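Local coordinates for protein glycoside hydrolase family 31 (Trueperella pyogenes, PDB 5I0F) that degrades cycloalternan, a cyclic glucan, probably by a double-displacement mechanism that passes through a covalent glycosyl-enzyme intermediate, at residues I410-V415 and R445-E450; Q217-A222 and A653-H658; D315-E320 and T605-A610. All coordinates share one frame; numbering follows the deposited sequence.

Interaction 1 of 3, residues I410-V415 and R445-E450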
loop_
_atom_site.group_PDB
_atom_site.type_symbol
_atom_site.label_atom_id
_atom_site.label_comp_id
_atom_site.label_asym_id
_atom_site.label_seq_id
_atom_site.Cartn_x
_atom_site.Cartn_y
_atom_site.Cartn_z
ATOM N N ILE A 410 25.726 0.961 -5.247
ATOM C CA ILE A 410 25.863 1.090 -6.698
ATOM C C ILE A 410 26.925 0.123 -7.180
ATOM O O ILE A 410 26.703 -0.622 -8.140
ATOM C CB ILE A 410 26.228 2.527 -7.152
ATOM C CG1 ILE A 410 25.080 3.505 -6.835
ATOM C CG2 ILE A 410 26.544 2.558 -8.656
ATOM C CD1 ILE A 410 25.513 4.958 -6.800
ATOM N N ALA A 411 28.073 0.117 -6.501
ATOM C CA ALA A 411 29.200 -0.674 -6.978
ATOM C C ALA A 411 28.869 -2.171 -6.964
ATOM O O ALA A 411 29.373 -2.905 -7.806
ATOM C CB ALA A 411 30.475 -0.365 -6.188
ATOM N N SER A 412 27.992 -2.614 -6.057
ATOM C CA SER A 412 27.549 -4.008 -6.022
ATOM C C SER A 412 26.721 -4.449 -7.239
ATOM O O SER A 412 26.571 -5.654 -7.480
ATOM C CB SER A 412 26.721 -4.283 -4.756
ATOM O OG SER A 412 25.411 -3.732 -4.886
ATOM N N GLY A 413 26.157 -3.499 -7.986
ATOM C CA GLY A 413 25.242 -3.824 -9.056
ATOM C C GLY A 413 23.793 -4.004 -8.612
ATOM O O GLY A 413 22.904 -3.935 -9.445
ATOM N N HIS A 414 23.541 -4.169 -7.311
ATOM C CA HIS A 414 22.222 -4.493 -6.812
ATOM C C HIS A 414 21.366 -3.237 -6.618
ATOM O O HIS A 414 20.809 -3.021 -5.527
ATOM C CB HIS A 414 22.327 -5.300 -5.500
ATOM C CG HIS A 414 23.137 -6.557 -5.619
ATOM N ND1 HIS A 414 22.904 -7.505 -6.592
ATOM C CD2 HIS A 414 24.168 -7.028 -4.877
ATOM C CE1 HIS A 414 23.761 -8.501 -6.450
ATOM N NE2 HIS A 414 24.530 -8.244 -5.408
ATOM N N VAL A 415 21.195 -2.458 -7.694
ATOM C CA VAL A 415 20.329 -1.262 -7.685
ATOM C C VAL A 415 19.371 -1.344 -8.847
ATOM O O VAL A 415 19.755 -1.792 -9.929
ATOM C CB VAL A 415 21.105 0.084 -7.822
ATOM C CG1 VAL A 415 21.766 0.452 -6.525
ATOM C CG2 VAL A 415 22.126 0.057 -8.975
ATOM N N ARG A 445 18.848 -9.116 -2.366
ATOM C CA ARG A 445 18.185 -9.122 -1.069
ATOM C C ARG A 445 19.205 -9.338 0.056
ATOM O O ARG A 445 19.162 -8.658 1.103
ATOM C CB ARG A 445 17.091 -10.185 -1.007
ATOM C CG ARG A 445 15.907 -9.881 -1.917
ATOM C CD ARG A 445 14.735 -10.819 -1.686
ATOM N NE ARG A 445 14.989 -12.205 -2.094
ATOM C CZ ARG A 445 14.764 -12.718 -3.308
ATOM N NH1 ARG A 445 15.028 -13.987 -3.522
ATOM N NH2 ARG A 445 14.296 -11.988 -4.309
ATOM N N GLN A 446 20.131 -10.264 -0.169
ATOM C CA GLN A 446 21.177 -10.535 0.815
ATOM C C GLN A 446 22.123 -9.355 1.026
ATOM O O GLN A 446 22.460 -9.061 2.185
ATOM C CB GLN A 446 21.920 -11.842 0.532
ATOM C CG GLN A 446 21.014 -12.991 0.970
ATOM C CD GLN A 446 21.593 -14.368 0.836
ATOM O OE1 GLN A 446 22.772 -14.542 0.534
ATOM N NE2 GLN A 446 20.756 -15.374 1.081
ATOM N N TRP A 447 22.500 -8.676 -0.057
ATOM C CA TRP A 447 23.389 -7.524 0.040
ATOM C C TRP A 447 22.758 -6.432 0.905
ATOM O O TRP A 447 23.394 -5.893 1.798
ATOM C CB TRP A 447 23.766 -6.966 -1.351
ATOM C CG TRP A 447 24.935 -6.059 -1.261
ATOM C CD1 TRP A 447 26.241 -6.378 -1.501
ATOM C CD2 TRP A 447 24.923 -4.688 -0.860
ATOM N NE1 TRP A 447 27.045 -5.283 -1.284
ATOM C CE2 TRP A 447 26.264 -4.236 -0.879
ATOM C CE3 TRP A 447 23.911 -3.795 -0.484
ATOM C CZ2 TRP A 447 26.615 -2.942 -0.550
ATOM C CZ3 TRP A 447 24.262 -2.509 -0.136
ATOM C CH2 TRP A 447 25.611 -2.093 -0.164
ATOM N N TRP A 448 21.514 -6.093 0.611
ATOM C CA TRP A 448 20.811 -5.056 1.341
ATOM C C TRP A 448 20.612 -5.421 2.814
ATOM O O TRP A 448 20.896 -4.605 3.700
ATOM C CB TRP A 448 19.444 -4.817 0.683
ATOM C CG TRP A 448 18.680 -3.682 1.291
ATOM C CD1 TRP A 448 17.573 -3.768 2.089
ATOM C CD2 TRP A 448 18.967 -2.287 1.158
ATOM N NE1 TRP A 448 17.149 -2.516 2.445
ATOM C CE2 TRP A 448 17.978 -1.588 1.878
ATOM C CE3 TRP A 448 19.950 -1.560 0.487
ATOM C CZ2 TRP A 448 17.950 -0.206 1.957
ATOM C CZ3 TRP A 448 19.939 -0.173 0.576
ATOM C CH2 TRP A 448 18.918 0.490 1.291
ATOM N N THR A 449 20.154 -6.641 3.082
ATOM C CA THR A 449 19.842 -7.035 4.455
ATOM C C THR A 449 21.093 -7.355 5.300
ATOM O O THR A 449 21.050 -7.252 6.514
ATOM C CB THR A 449 18.867 -8.224 4.503
ATOM O OG1 THR A 449 19.398 -9.307 3.734
ATOM C CG2 THR A 449 17.501 -7.808 3.954
ATOM N N GLU A 450 22.197 -7.731 4.672
ATOM C CA GLU A 450 23.426 -8.005 5.406
ATOM C C GLU A 450 23.898 -6.752 6.155
ATOM O O GLU A 450 24.421 -6.847 7.258
ATOM C CB GLU A 450 24.516 -8.508 4.457
ATOM C CG GLU A 450 25.739 -9.069 5.145
ATOM C CD GLU A 450 25.472 -10.279 6.041
ATOM O OE1 GLU A 450 24.493 -11.024 5.843
ATOM O OE2 GLU A 450 26.288 -10.487 6.971
#

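Interaction 2 of 3, residues Q217-A222 and A653-H658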
loop_
_atom_site.group_PDB
_atom_site.type_symbol
_atom_site.label_atom_id
_atom_site.label_comp_id
_atom_site.label_asym_id
_atom_site.label_seq_id
_atom_site.Cartn_x
_atom_site.Cartn_y
_atom_site.Cartn_z
ATOM N N GLN A 217 -13.324 -12.237 -5.992
ATOM C CA GLN A 217 -14.327 -13.290 -5.920
ATOM C C GLN A 217 -15.685 -12.684 -6.215
ATOM O O GLN A 217 -15.914 -11.486 -5.992
ATOM C CB GLN A 217 -14.287 -14.039 -4.581
ATOM C CG GLN A 217 -14.544 -13.240 -3.331
ATOM C CD GLN A 217 -13.377 -13.354 -2.342
ATOM O OE1 GLN A 217 -13.191 -14.378 -1.677
ATOM N NE2 GLN A 217 -12.576 -12.301 -2.259
ATOM N N VAL A 218 -16.563 -13.515 -6.766
ATOM C CA VAL A 218 -17.873 -13.079 -7.213
ATOM C C VAL A 218 -18.858 -14.012 -6.544
ATOM O O VAL A 218 -18.798 -15.226 -6.746
ATOM C CB VAL A 218 -18.005 -13.144 -8.737
ATOM C CG1 VAL A 218 -19.368 -12.612 -9.164
ATOM C CG2 VAL A 218 -16.884 -12.376 -9.446
ATOM N N VAL A 219 -19.741 -13.451 -5.726
ATOM C CA VAL A 219 -20.547 -14.245 -4.796
ATOM C C VAL A 219 -22.015 -13.955 -5.059
ATOM O O VAL A 219 -22.406 -12.795 -5.097
ATOM C CB VAL A 219 -20.194 -13.919 -3.327
ATOM C CG1 VAL A 219 -20.934 -14.850 -2.375
ATOM C CG2 VAL A 219 -18.692 -14.047 -3.124
ATOM N N ASN A 220 -22.817 -15.005 -5.254
ATOM C CA ASN A 220 -24.265 -14.844 -5.472
ATOM C C ASN A 220 -25.016 -14.939 -4.152
ATOM O O ASN A 220 -24.412 -15.177 -3.109
ATOM C CB ASN A 220 -24.799 -15.793 -6.562
ATOM C CG ASN A 220 -24.960 -17.244 -6.113
ATOM O OD1 ASN A 220 -24.995 -17.579 -4.924
ATOM N ND2 ASN A 220 -25.125 -18.119 -7.092
ATOM N N GLU A 221 -26.321 -14.757 -4.203
ATOM C CA GLU A 221 -27.132 -14.691 -2.989
ATOM C C GLU A 221 -27.731 -16.036 -2.596
ATOM O O GLU A 221 -28.494 -16.109 -1.635
ATOM C CB GLU A 221 -28.192 -13.593 -3.148
ATOM C CG GLU A 221 -27.529 -12.220 -3.147
ATOM C CD GLU A 221 -28.488 -11.052 -3.269
ATOM O OE1 GLU A 221 -29.683 -11.282 -3.453
ATOM O OE2 GLU A 221 -28.023 -9.890 -3.184
ATOM N N ALA A 222 -27.369 -17.076 -3.339
ATOM C CA ALA A 222 -27.588 -18.478 -2.982
ATOM C C ALA A 222 -26.408 -19.103 -2.236
ATOM O O ALA A 222 -26.493 -20.253 -1.830
ATOM C CB ALA A 222 -27.849 -19.281 -4.236
ATOM N N ALA A 653 -15.207 -10.992 6.125
ATOM C CA ALA A 653 -16.489 -10.569 5.575
ATOM C C ALA A 653 -17.572 -11.621 5.845
ATOM O O ALA A 653 -17.303 -12.823 5.934
ATOM C CB ALA A 653 -16.371 -10.308 4.105
ATOM N N MET A 654 -18.802 -11.156 5.956
ATOM C CA MET A 654 -19.931 -12.019 6.329
ATOM C C MET A 654 -20.217 -13.119 5.312
ATOM O O MET A 654 -20.727 -14.185 5.663
ATOM C CB MET A 654 -21.179 -11.177 6.492
ATOM C CG MET A 654 -21.032 -10.056 7.492
ATOM S SD MET A 654 -21.297 -10.650 9.157
ATOM C CE MET A 654 -23.083 -10.580 9.093
ATOM N N PHE A 655 -19.893 -12.859 4.045
ATOM C CA PHE A 655 -20.199 -13.803 2.977
ATOM C C PHE A 655 -19.439 -15.119 3.083
ATOM O O PHE A 655 -19.867 -16.087 2.479
ATOM C CB PHE A 655 -20.055 -13.172 1.568
ATOM C CG PHE A 655 -18.637 -12.928 1.127
ATOM C CD1 PHE A 655 -17.885 -13.947 0.567
ATOM C CD2 PHE A 655 -18.081 -11.666 1.195
ATOM C CE1 PHE A 655 -16.592 -13.719 0.127
ATOM C CE2 PHE A 655 -16.780 -11.430 0.771
ATOM C CZ PHE A 655 -16.035 -12.457 0.224
ATOM N N TYR A 656 -18.326 -15.175 3.828
ATOM C CA TYR A 656 -17.589 -16.441 3.948
ATOM C C TYR A 656 -18.411 -17.526 4.656
ATOM O O TYR A 656 -18.369 -18.679 4.252
ATOM C CB TYR A 656 -16.201 -16.261 4.624
ATOM C CG TYR A 656 -15.235 -15.634 3.660
ATOM C CD1 TYR A 656 -14.674 -16.378 2.627
ATOM C CD2 TYR A 656 -14.942 -14.281 3.725
ATOM C CE1 TYR A 656 -13.816 -15.790 1.702
ATOM C CE2 TYR A 656 -14.082 -13.672 2.805
ATOM C CZ TYR A 656 -13.533 -14.426 1.793
ATOM O OH TYR A 656 -12.693 -13.824 0.879
ATOM N N ASP A 657 -19.151 -17.147 5.694
ATOM C CA ASP A 657 -19.923 -18.098 6.481
ATOM C C ASP A 657 -21.433 -17.945 6.279
ATOM O O ASP A 657 -22.165 -18.840 6.683
ATOM C CB ASP A 657 -19.596 -17.947 7.982
ATOM C CG ASP A 657 -18.104 -18.096 8.296
ATOM O OD1 ASP A 657 -17.465 -19.006 7.730
ATOM O OD2 ASP A 657 -17.571 -17.306 9.128
ATOM N N HIS A 658 -21.901 -16.838 5.684
ATOM C CA HIS A 658 -23.343 -16.543 5.571
ATOM C C HIS A 658 -23.772 -16.047 4.182
ATOM O O HIS A 658 -24.730 -15.282 4.075
ATOM C CB HIS A 658 -23.765 -15.521 6.648
ATOM C CG HIS A 658 -23.354 -15.910 8.033
ATOM N ND1 HIS A 658 -22.256 -15.367 8.663
ATOM C CD2 HIS A 658 -23.856 -16.832 8.884
ATOM C CE1 HIS A 658 -22.113 -15.921 9.857
ATOM N NE2 HIS A 658 -23.074 -16.812 10.013
#

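Interaction 3 of 3, residues D315-E320 and T605-A610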
loop_
_atom_site.group_PDB
_atom_site.type_symbol
_atom_site.label_atom_id
_atom_site.label_comp_id
_atom_site.label_asym_id
_atom_site.label_seq_id
_atom_site.Cartn_x
_atom_site.Cartn_y
_atom_site.Cartn_z
ATOM N N ASP A 315 7.503 2.659 30.569
ATOM C CA ASP A 315 7.262 2.760 32.021
ATOM C C ASP A 315 5.826 3.265 32.285
ATOM O O ASP A 315 5.167 2.796 33.205
ATOM C CB ASP A 315 8.277 3.674 32.725
ATOM C CG ASP A 315 9.702 3.126 32.707
ATOM O OD1 ASP A 315 9.933 1.912 32.389
ATOM O OD2 ASP A 315 10.620 3.925 33.015
ATOM N N ARG A 316 5.336 4.186 31.463
ATOM C CA ARG A 316 3.968 4.690 31.650
ATOM C C ARG A 316 2.920 3.595 31.399
ATOM O O ARG A 316 1.998 3.442 32.188
ATOM C CB ARG A 316 3.710 5.939 30.822
ATOM C CG ARG A 316 2.392 6.642 31.123
ATOM C CD ARG A 316 2.379 7.327 32.475
ATOM N NE ARG A 316 1.118 8.028 32.723
ATOM C CZ ARG A 316 0.839 9.283 32.358
ATOM N NH1 ARG A 316 -0.355 9.789 32.645
ATOM N NH2 ARG A 316 1.730 10.048 31.724
ATOM N N HIS A 317 3.091 2.828 30.323
ATOM C CA HIS A 317 2.235 1.657 30.091
ATOM C C HIS A 317 2.177 0.755 31.343
ATOM O O HIS A 317 1.106 0.366 31.802
ATOM C CB HIS A 317 2.702 0.864 28.877
ATOM C CG HIS A 317 2.104 1.342 27.597
ATOM N ND1 HIS A 317 0.806 1.065 27.248
ATOM C CD2 HIS A 317 2.605 2.120 26.604
ATOM C CE1 HIS A 317 0.528 1.652 26.096
ATOM N NE2 HIS A 317 1.611 2.279 25.671
ATOM N N ARG A 318 3.334 0.441 31.889
ATOM C CA ARG A 318 3.403 -0.428 33.056
ATOM C C ARG A 318 2.716 0.226 34.262
ATOM O O ARG A 318 1.913 -0.412 34.951
ATOM C CB ARG A 318 4.875 -0.733 33.361
ATOM C CG ARG A 318 5.124 -1.490 34.663
ATOM C CD ARG A 318 6.518 -1.179 35.201
ATOM N NE ARG A 318 7.456 -2.257 34.942
ATOM C CZ ARG A 318 8.794 -2.138 34.907
ATOM N NH1 ARG A 318 9.426 -0.962 35.059
ATOM N NH2 ARG A 318 9.511 -3.229 34.696
ATOM N N ASN A 319 3.026 1.494 34.515
ATOM C CA ASN A 319 2.429 2.184 35.675
ATOM C C ASN A 319 0.935 2.385 35.538
ATOM O O ASN A 319 0.228 2.379 36.537
ATOM C CB ASN A 319 3.115 3.512 35.928
ATOM C CG ASN A 319 4.519 3.333 36.439
ATOM O OD1 ASN A 319 4.818 2.369 37.150
ATOM N ND2 ASN A 319 5.391 4.247 36.084
ATOM N N GLU A 320 0.456 2.551 34.306
ATOM C CA GLU A 320 -0.976 2.678 34.069
ATOM C C GLU A 320 -1.723 1.327 33.990
ATOM O O GLU A 320 -2.934 1.318 33.898
ATOM C CB GLU A 320 -1.246 3.529 32.816
ATOM C CG GLU A 320 -0.779 4.986 32.910
ATOM C CD GLU A 320 -1.592 5.858 33.863
ATOM O OE1 GLU A 320 -2.622 5.413 34.409
ATOM O OE2 GLU A 320 -1.202 7.030 34.045
ATOM N N THR A 605 -0.990 8.001 22.464
ATOM C CA THR A 605 -1.071 7.285 23.732
ATOM C C THR A 605 -2.373 7.646 24.450
ATOM O O THR A 605 -2.879 8.741 24.284
ATOM C CB THR A 605 0.082 7.657 24.656
ATOM O OG1 THR A 605 0.089 9.087 24.850
ATOM C CG2 THR A 605 1.422 7.190 24.068
ATOM N N PRO A 606 -2.900 6.740 25.282
ATOM C CA PRO A 606 -4.143 7.052 25.974
ATOM C C PRO A 606 -4.054 8.289 26.853
ATOM O O PRO A 606 -4.994 9.105 26.887
ATOM C CB PRO A 606 -4.395 5.783 26.799
ATOM C CG PRO A 606 -3.778 4.686 25.993
ATOM C CD PRO A 606 -2.546 5.308 25.396
ATOM N N TRP A 607 -2.901 8.454 27.498
ATOM C CA TRP A 607 -2.625 9.606 28.385
ATOM C C TRP A 607 -2.474 10.933 27.643
ATOM O O TRP A 607 -3.008 11.949 28.108
ATOM C CB TRP A 607 -1.416 9.354 29.335
ATOM C CG TRP A 607 -0.273 8.589 28.741
ATOM C CD1 TRP A 607 0.849 9.102 28.164
ATOM C CD2 TRP A 607 -0.173 7.171 28.619
ATOM N NE1 TRP A 607 1.638 8.091 27.699
ATOM C CE2 TRP A 607 1.039 6.893 27.979
ATOM C CE3 TRP A 607 -0.983 6.107 29.027
ATOM C CZ2 TRP A 607 1.454 5.593 27.708
ATOM C CZ3 TRP A 607 -0.583 4.833 28.768
ATOM C CH2 TRP A 607 0.636 4.580 28.126
ATOM N N ASN A 608 -1.752 10.961 26.518
ATOM C CA ASN A 608 -1.659 12.217 25.757
ATOM C C ASN A 608 -3.013 12.636 25.173
ATOM O O ASN A 608 -3.410 13.815 25.270
ATOM C CB ASN A 608 -0.621 12.162 24.641
ATOM C CG ASN A 608 -0.387 13.530 24.025
ATOM O OD1 ASN A 608 -0.107 14.501 24.744
ATOM N ND2 ASN A 608 -0.547 13.635 22.708
ATOM N N VAL A 609 -3.752 11.669 24.637
ATOM C CA VAL A 609 -5.074 11.973 24.085
ATOM C C VAL A 609 -5.996 12.481 25.201
ATOM O O VAL A 609 -6.707 13.479 25.008
ATOM C CB VAL A 609 -5.677 10.801 23.277
ATOM C CG1 VAL A 609 -7.025 11.174 22.705
ATOM C CG2 VAL A 609 -4.734 10.389 22.116
ATOM N N ALA A 610 -5.964 11.817 26.358
ATOM C CA ALA A 610 -6.756 12.247 27.518
ATOM C C ALA A 610 -6.391 13.674 27.914
ATOM O O ALA A 610 -7.290 14.501 28.157
ATOM C CB ALA A 610 -6.560 11.314 28.701
#

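Interaction 1 of 3, residues I410-V415 and R445-E450
The indole of W447 meets two side chains, those of S412, at the end of helix 400-412, and H414, in the turn just after it. S412 lays its CB over one face of the five-membered ring, 19° off the normal, a CH-pi contact. The same CB comes within 3.6 Å of W447 NE1. H414 approaches nearer the root of the tryptophan, its CD2 3.5 Å from W447 CB. The imidazole and the five-membered ring of the indole meet obliquely, their planes at 51°. Tryptophan suits the place because its broad indole can take S412 on one face while also meeting H414. A chi1 of -164° sets W447 CG opposite its backbone N and carries the indole from helix 442-450 toward the end of helix 400-412.

Behind these contacts lies the end of the helix. G413 has a positive phi, easy for a residue without a side chain, and turns the chain out of helical conformation. S412 suits the turn because its small hydroxyl folds back: S412 OG accepts from H414 N at 3.1 Å, closing an ST turn, and also bonds to L409 O. H414, the centre of an inverse gamma turn, packs through CD2 while ND1 bonds to E480 OE1, two tasks one imidazole can combine.

The contact joins helix 442-450 to the end of helix 400-412 and the following turn, at the surface of the TIM-barrel domain. W447 also rests on A408 and L409, while R445 and T449 face helix 485-506.

Interaction 2 of 3, residues Q217-A222 and A653-H658
The amide of Q217 is gripped at both ends: Y656 OH donates a weak hydrogen bond to Q217 OE1 (2.7 Å), while NE2 bonds to the backbone oxygens of A552 and V176. Glutamine suits this buried place because one group both accepts and donates. The contact joins strand 212-219, next to the outermost strand 174-179 of a mixed five-stranded sheet, to the short helical turn 655-658 in the C-terminal domain, linking parts of the chain more than 400 residues apart.

Q217 and V219 both point toward the turn, as residues two apart on a strand usually do. The Q217 chain bends at chi2 (-123°), bringing its carboxamide up to the phenylalanine and tyrosine. Its CD meets the edge of the F655 ring, 3.8 Å from F655 CZ, and OE1 lies in that ring's plane; amide and Y656 ring are turned 84° apart. V219 supplies the apolar half: CG2, one of the two methyls of the branched valine, lies 3.8 Å from F655 CD1 and packs obliquely against the ring.

F655 and Y656 divide the work. The hydrocarbon ring meets valine and the glutamine stem, whereas the tyrosine adds a hydroxyl that can serve the buried amide. Helix 273-284 packs alongside, with P273 touching both aromatic residues, V276 meeting Q217 and L277 meeting Y656. The two rings also pack on each other within their turn, F655 CE1 standing 3.5 Å above the plane of the Y656 ring and offset toward its rim.

Interaction 3 of 3, residues D315-E320 and T605-A610
W607 is met over one face by R316 and at its edge by H317, and the charge of R316 is steadied by E320. Over the indole face, R316 supplies both methylenes and charge: CG sits 3.6 Å from the centroid of the W607 six-membered ring in a CH-pi contact, and the guanidinium lies flat on the indole with planes 22° apart, making an off-centre cation-pi contact. A bend at chi2 (71°) folds the arginine back over the ring. On the opposite face lie T605 CB and P606 CD.

The aromatic contact is edge-to-face: W607 CH2 points at the centre of the H317 imidazole, 3.5 Å from H317 CD2. H317 is held by I322 O and Y590 OH, and W607 NE1 by Q313.

In a salt bridge, R316 grips E320 side-on, with R316 NE (2.9 Å) and NH1 both bonded to E320 OE2, which fixes the guanidinium's rotation; E320 OE1 pairs with R623.

T605 suits the N-cap: its hydroxyl, just before the helix, can accept from a first-turn N-H, that of N608.

Segments 315-320 and 606-610 have axes at 84°, 12.1 Å apart at closest approach. Helix 617-646 adds I619 against W607 and E320, while H317 touches barrel strand 297-300.

Overall arrangement
Interactions 1 and 3 both belong to the TIM-barrel domain, where they join helices, and in interaction 1 a following turn, around the eight-stranded parallel barrel; their centres are about 41 Å apart. Interaction 2 ties the five-stranded sheet that precedes the barrel in sequence to the C-terminal domain, and its centre lies about 45 Å from that of interaction 1, across the centre of the chain, and about 41 Å from that of interaction 3. Along the chain, the segments of interaction 2 bracket those of interaction 3, which in turn bracket interaction 1. None touches another. Interaction 3 brings early and late barrel helices together, whereas interaction 2 connects regions that flank the barrel in sequence.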